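Local coordinates for protein D-aminopeptidase (Burkholderia sp. LK4, PDB 5TZB) that probably removes N-terminal residues, beta-amino acids among them, from peptides as an Ntn-type hydrolase of peptidase family S58, at residues C[178-183]-C[349-354]; C[286-291]-C[340-345]; C[365-368]-C[372-375]. One frame throughout, in Å; residues are numbered along the deposited sequence.

Contact 1 (C[178-183]-C[349-354]); sequences VAEGGV and IVNALV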
# COMPACT_ATOMS: atom_id res chain seq x y z
N VAL C 178 20.82 24.38 -12.97
CA VAL C 178 20.31 23.28 -13.77
C VAL C 178 19.46 23.82 -14.93
O VAL C 178 18.53 24.58 -14.70
CB VAL C 178 19.43 22.33 -12.92
CG1 VAL C 178 18.90 21.19 -13.78
CG2 VAL C 178 20.19 21.80 -11.72
N ALA C 179 19.77 23.42 -16.16
CA ALA C 179 19.01 23.87 -17.31
C ALA C 179 17.58 23.34 -17.27
O ALA C 179 17.33 22.20 -16.87
CB ALA C 179 19.70 23.46 -18.62
N GLU C 180 16.63 24.18 -17.68
CA GLU C 180 15.21 23.82 -17.61
C GLU C 180 14.52 23.82 -18.97
O GLU C 180 15.12 24.19 -19.99
CB GLU C 180 14.48 24.75 -16.64
CG GLU C 180 15.00 24.68 -15.21
CD GLU C 180 14.32 25.69 -14.29
OE1 GLU C 180 14.34 26.91 -14.60
OE2 GLU C 180 13.76 25.26 -13.26
N GLY C 181 13.27 23.38 -19.00
CA GLY C 181 12.48 23.39 -20.22
C GLY C 181 12.72 22.16 -21.08
O GLY C 181 12.88 21.04 -20.56
N GLY C 182 12.80 22.38 -22.39
CA GLY C 182 12.96 21.30 -23.36
C GLY C 182 14.37 20.77 -23.48
O GLY C 182 14.97 20.85 -24.55
N VAL C 183 14.89 20.20 -22.39
CA VAL C 183 16.23 19.64 -22.36
C VAL C 183 16.24 18.25 -21.74
O VAL C 183 15.32 17.90 -20.99
CB VAL C 183 17.20 20.52 -21.54
CG1 VAL C 183 17.41 21.88 -22.22
CG2 VAL C 183 16.68 20.71 -20.13
N ILE C 349 7.48 23.11 -11.37
CA ILE C 349 6.58 22.94 -12.50
C ILE C 349 6.40 24.26 -13.26
O ILE C 349 6.50 24.29 -14.49
CB ILE C 349 5.20 22.40 -12.05
CG1 ILE C 349 5.34 20.98 -11.49
CG2 ILE C 349 4.22 22.41 -13.22
CD1 ILE C 349 4.14 20.49 -10.70
N VAL C 350 6.15 25.35 -12.54
CA VAL C 350 5.97 26.64 -13.22
C VAL C 350 7.28 27.05 -13.90
O VAL C 350 7.26 27.61 -15.01
CB VAL C 350 5.49 27.74 -12.25
CG1 VAL C 350 5.24 29.05 -13.01
CG2 VAL C 350 4.20 27.31 -11.55
N ASN C 351 8.42 26.72 -13.28
CA ASN C 351 9.72 27.00 -13.92
C ASN C 351 9.87 26.25 -15.25
O ASN C 351 10.46 26.78 -16.19
CB ASN C 351 10.88 26.64 -12.98
CG ASN C 351 11.25 27.77 -12.03
OD1 ASN C 351 10.89 28.93 -12.25
ND2 ASN C 351 12.03 27.45 -11.01
N ALA C 352 9.36 25.03 -15.32
CA ALA C 352 9.42 24.26 -16.57
C ALA C 352 8.67 24.97 -17.68
O ALA C 352 9.15 25.05 -18.82
CB ALA C 352 8.85 22.84 -16.37
N LEU C 353 7.50 25.48 -17.36
CA LEU C 353 6.67 26.20 -18.31
C LEU C 353 7.35 27.49 -18.76
O LEU C 353 7.33 27.83 -19.95
CB LEU C 353 5.32 26.51 -17.67
CG LEU C 353 4.44 25.27 -17.52
CD1 LEU C 353 3.29 25.56 -16.56
CD2 LEU C 353 3.90 24.88 -18.89
N VAL C 354 7.93 28.21 -17.81
CA VAL C 354 8.56 29.49 -18.10
C VAL C 354 9.80 29.34 -19.00
O VAL C 354 10.08 30.20 -19.83
CB VAL C 354 8.93 30.21 -16.79
CG1 VAL C 354 9.81 31.41 -17.06
CG2 VAL C 354 7.66 30.63 -16.08
O HOH W 1 12.40 28.64 -15.66

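Contact 2 (C[286-291]-C[340-345]); sequences LARVGG and AAAEAV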
# COMPACT_ATOMS: atom_id res chain seq x y z
N LEU C 286 1.73 19.61 -7.15
CA LEU C 286 1.14 19.36 -8.47
C LEU C 286 -0.31 19.84 -8.54
O LEU C 286 -0.72 20.46 -9.52
CB LEU C 286 1.21 17.85 -8.80
CG LEU C 286 0.46 17.33 -10.03
CD1 LEU C 286 0.96 18.00 -11.33
CD2 LEU C 286 0.55 15.79 -10.12
N ALA C 287 -1.08 19.56 -7.48
CA ALA C 287 -2.49 19.95 -7.43
C ALA C 287 -2.65 21.46 -7.51
O ALA C 287 -3.60 21.94 -8.12
CB ALA C 287 -3.15 19.43 -6.16
N ARG C 288 -1.74 22.19 -6.87
CA ARG C 288 -1.85 23.65 -6.82
C ARG C 288 -1.57 24.31 -8.18
O ARG C 288 -1.97 25.45 -8.41
CB ARG C 288 -0.97 24.24 -5.69
CG ARG C 288 -1.58 23.90 -4.33
CD ARG C 288 -0.87 24.38 -3.05
NE ARG C 288 0.58 24.48 -3.12
CZ ARG C 288 1.38 24.46 -2.05
NH1 ARG C 288 2.69 24.56 -2.21
NH2 ARG C 288 0.88 24.29 -0.83
N VAL C 289 -0.89 23.60 -9.08
CA VAL C 289 -0.67 24.12 -10.44
C VAL C 289 -1.82 23.70 -11.39
O VAL C 289 -2.00 24.30 -12.47
CB VAL C 289 0.68 23.66 -10.99
CG1 VAL C 289 1.01 24.34 -12.32
CG2 VAL C 289 1.77 23.95 -9.97
N GLY C 290 -2.59 22.69 -10.98
CA GLY C 290 -3.75 22.26 -11.74
C GLY C 290 -3.70 20.84 -12.25
O GLY C 290 -4.41 20.49 -13.20
N GLY C 291 -2.85 20.01 -11.64
CA GLY C 291 -2.69 18.62 -12.03
C GLY C 291 -3.35 17.63 -11.11
O GLY C 291 -4.08 18.00 -10.18
N ALA C 340 7.81 22.86 2.57
CA ALA C 340 8.89 23.18 1.65
C ALA C 340 8.85 22.34 0.38
O ALA C 340 9.08 22.86 -0.70
CB ALA C 340 10.25 23.01 2.33
N ALA C 341 8.60 21.03 0.52
CA ALA C 341 8.56 20.15 -0.63
C ALA C 341 7.42 20.53 -1.54
O ALA C 341 7.59 20.57 -2.76
CB ALA C 341 8.44 18.66 -0.20
N ALA C 342 6.27 20.83 -0.94
CA ALA C 342 5.09 21.20 -1.72
C ALA C 342 5.37 22.46 -2.53
O ALA C 342 5.04 22.52 -3.71
CB ALA C 342 3.87 21.41 -0.80
N GLU C 343 6.01 23.45 -1.90
CA GLU C 343 6.37 24.69 -2.61
C GLU C 343 7.40 24.45 -3.71
O GLU C 343 7.30 25.04 -4.80
CB GLU C 343 6.93 25.74 -1.64
CG GLU C 343 5.89 26.37 -0.73
CD GLU C 343 6.40 27.61 0.02
OE1 GLU C 343 7.53 28.09 -0.26
OE2 GLU C 343 5.65 28.09 0.89
N ALA C 344 8.40 23.62 -3.41
CA ALA C 344 9.49 23.35 -4.35
C ALA C 344 8.95 22.71 -5.62
O ALA C 344 9.35 23.08 -6.73
CB ALA C 344 10.53 22.47 -3.71
N VAL C 345 8.04 21.75 -5.45
CA VAL C 345 7.41 21.08 -6.58
C VAL C 345 6.54 22.04 -7.39
O VAL C 345 6.59 22.06 -8.62
CB VAL C 345 6.56 19.88 -6.11
CG1 VAL C 345 5.70 19.34 -7.26
CG2 VAL C 345 7.47 18.81 -5.55

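Contact 3 (C[365-368]-C[372-375]); sequences RVEG and ARLL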
# COMPACT_ATOMS: atom_id res chain seq x y z
N ARG C 365 2.67 21.35 -33.41
CA ARG C 365 3.28 22.58 -32.92
C ARG C 365 2.82 22.87 -31.50
O ARG C 365 1.62 22.79 -31.19
CB ARG C 365 2.93 23.76 -33.84
N VAL C 366 3.77 23.18 -30.64
CA VAL C 366 3.42 23.59 -29.30
C VAL C 366 4.13 24.93 -29.04
O VAL C 366 5.26 25.15 -29.49
CB VAL C 366 3.80 22.52 -28.24
CG1 VAL C 366 5.32 22.38 -28.11
CG2 VAL C 366 3.19 22.84 -26.89
N GLU C 367 3.43 25.83 -28.36
CA GLU C 367 3.99 27.13 -28.03
C GLU C 367 4.54 27.11 -26.62
O GLU C 367 3.99 26.44 -25.74
CB GLU C 367 2.94 28.24 -28.14
CG GLU C 367 2.54 28.58 -29.56
CD GLU C 367 1.58 29.77 -29.62
OE1 GLU C 367 1.75 30.71 -28.82
OE2 GLU C 367 0.69 29.76 -30.49
N GLY C 368 5.65 27.81 -26.41
CA GLY C 368 6.10 28.10 -25.06
C GLY C 368 5.08 29.04 -24.46
O GLY C 368 4.51 29.87 -25.17
N ALA C 372 6.06 37.18 -21.08
CA ALA C 372 5.19 38.35 -21.11
C ALA C 372 3.72 37.95 -21.08
O ALA C 372 2.89 38.62 -20.46
CB ALA C 372 5.49 39.21 -22.34
N ARG C 373 3.40 36.87 -21.78
CA ARG C 373 2.03 36.38 -21.87
C ARG C 373 1.55 35.88 -20.50
O ARG C 373 0.37 36.02 -20.15
CB ARG C 373 1.93 35.30 -22.94
CG ARG C 373 0.52 34.84 -23.23
CD ARG C 373 0.41 34.24 -24.62
NE ARG C 373 1.32 33.11 -24.81
CZ ARG C 373 1.45 32.42 -25.94
NH1 ARG C 373 0.70 32.72 -26.99
NH2 ARG C 373 2.30 31.41 -26.01
N LEU C 374 2.47 35.26 -19.74
CA LEU C 374 2.17 34.82 -18.38
C LEU C 374 1.93 36.02 -17.46
O LEU C 374 0.96 36.06 -16.70
CB LEU C 374 3.32 33.97 -17.82
CG LEU C 374 3.23 33.54 -16.35
CD1 LEU C 374 1.97 32.73 -16.07
CD2 LEU C 374 4.48 32.77 -15.93
N LEU C 375 2.82 37.01 -17.53
CA LEU C 375 2.66 38.21 -16.72
C LEU C 375 1.34 38.91 -17.05
O LEU C 375 0.64 39.35 -16.14
CB LEU C 375 3.85 39.16 -16.91
CG LEU C 375 5.17 38.74 -16.24
CD1 LEU C 375 6.31 39.61 -16.72
CD2 LEU C 375 5.05 38.82 -14.71

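Contact 1 (C[178-183]-C[349-354])
OE2 of E180 lies 3.2 Å from CB of N351 on helix 331-355, and it is gripped by R22 through a salt bridge and by the backbone N of T200 through a hydrogen bond. The fold is that of an Ntn-type hydrolase, and here the loop after helix 163-172 is brought against a helix that packs on a sheet. Glutamate suits the place because it has the length to cross the gap: CG stands anti to the carbonyl carbon (chi1 -62°), and the extended chain beyond it delivers the carboxylate over the CB of N351. The flat ends do not stack; carboxylate and amide planes are turned 64° apart, with ND2 of N351 3.6 Å from OE2 of E180. N351 uses its amide elsewhere, ND2 donating to T200 O and OD1 pairing with T23 OG1. The backbone N and O of T200 thus bond one side chain each, which helps set how they lie together. With R22 beside it, the carboxylate is probably stabilised as the anion. One residue further along the loop, the backbone comes close to the helix, with CA of G181 4.0 Å from O of A352. Glycine fits because at its backbone angles a CB would press on the carbonyl oxygen of E180. An inverse gamma turn centred on G182 follows, its V183 N bonding to G181 O at 2.8 Å. The polar link across the gap is one water, which donates to OE1 of E180 at 2.8 Å and to the carbonyl O of N351 at 2.7 Å.

Contact 2 (C[286-291]-C[340-345])
A342 is the first residue of 340-345 to meet the other helix: its CB lies 3.6 Å from NH1 of R288, and its small methyl leaves room for the guanidinium to rest against the helix backbone. Next, the backbone N of E343 lies at the edge of the R288 guanidinium, near its plane, 3.5 Å from NH1. The carboxylate of E343 is directed elsewhere, to a salt bridge with R203 and to the backbone N atoms of L32 and G33; R288 finds its own acid in E346, which receives NE. A bend at chi3 (-31°) turns the arginine's end toward helix 331-355. V345 ends the series by setting its methyl CG1 against the helix backbone, 4.0 Å from N of L286. There helix 272-289 is closing in a Schellman motif, with G290 at positive phi, which glycine readily adopts, as the C-prime residue; L286 O accepts from both V289 N and G291 N. The second subunit lies beside A342 and A287, while L286 reaches strand 260-266 and V345 lies on both that strand and strand 213-220, so the two helices cover one sheet.

Contact 3 (C[365-368]-C[372-375])
Charge pairing between E367 and R373 dominates. The guanidinium comes end-on, and NH1 and NH2 of R373 both donate to the single oxygen OE1 of E367, each at 2.9 Å. The two bonds bend to similar degrees, and they meet the oxygen differently: NH1 arrives nearly along the C-O bond, NH2 on the anti side, somewhat out of the carboxylate plane. OE1 stays in the guanidinium plane, and the carboxylate is tilted by just 22° from that plane, so the groups lie almost flat with one another. Arginine suits the task because its two terminal nitrogens can share one acceptor while a third remains for other work. CG anti to the backbone N (chi1 -173°) and a bend at chi3 carry the group back from the helix to the loop.

Bonds to backbone oxygens come next. NH2 of R373 also reaches O of G368 at 2.8 Å, a weak bond because its angle is only 127°, and NE donates to L369 O.

Among the nonpolar neighbours are V242, which both side chains touch, P243 beside E367 and F194 beside R373. The salt bridge and the backbone bonds of R373 span the short connection between the beta hairpin 359-361/364-366 and helix 371-380.

From the N terminus the chain first reaches 178-183, then runs through strands to helix 272-289, where contact 2 opens. The return to helix 331-355 closes contact 2 at 340-345 and, a little further on, contact 1 at 349-354, so contact 2 sits within the longer loop. The two share that helix and join directly, I349 packing on L286 and V289. Contact 3 follows in series as a short local closure between hairpin and C-terminal helix; V354 touches L374 and so connects it to contact 1, whereas contacts 2 and 3 stay about 9 Å apart at their nearest atoms. Helix 331-355 thus links loop, neighbouring helix and C-terminal region.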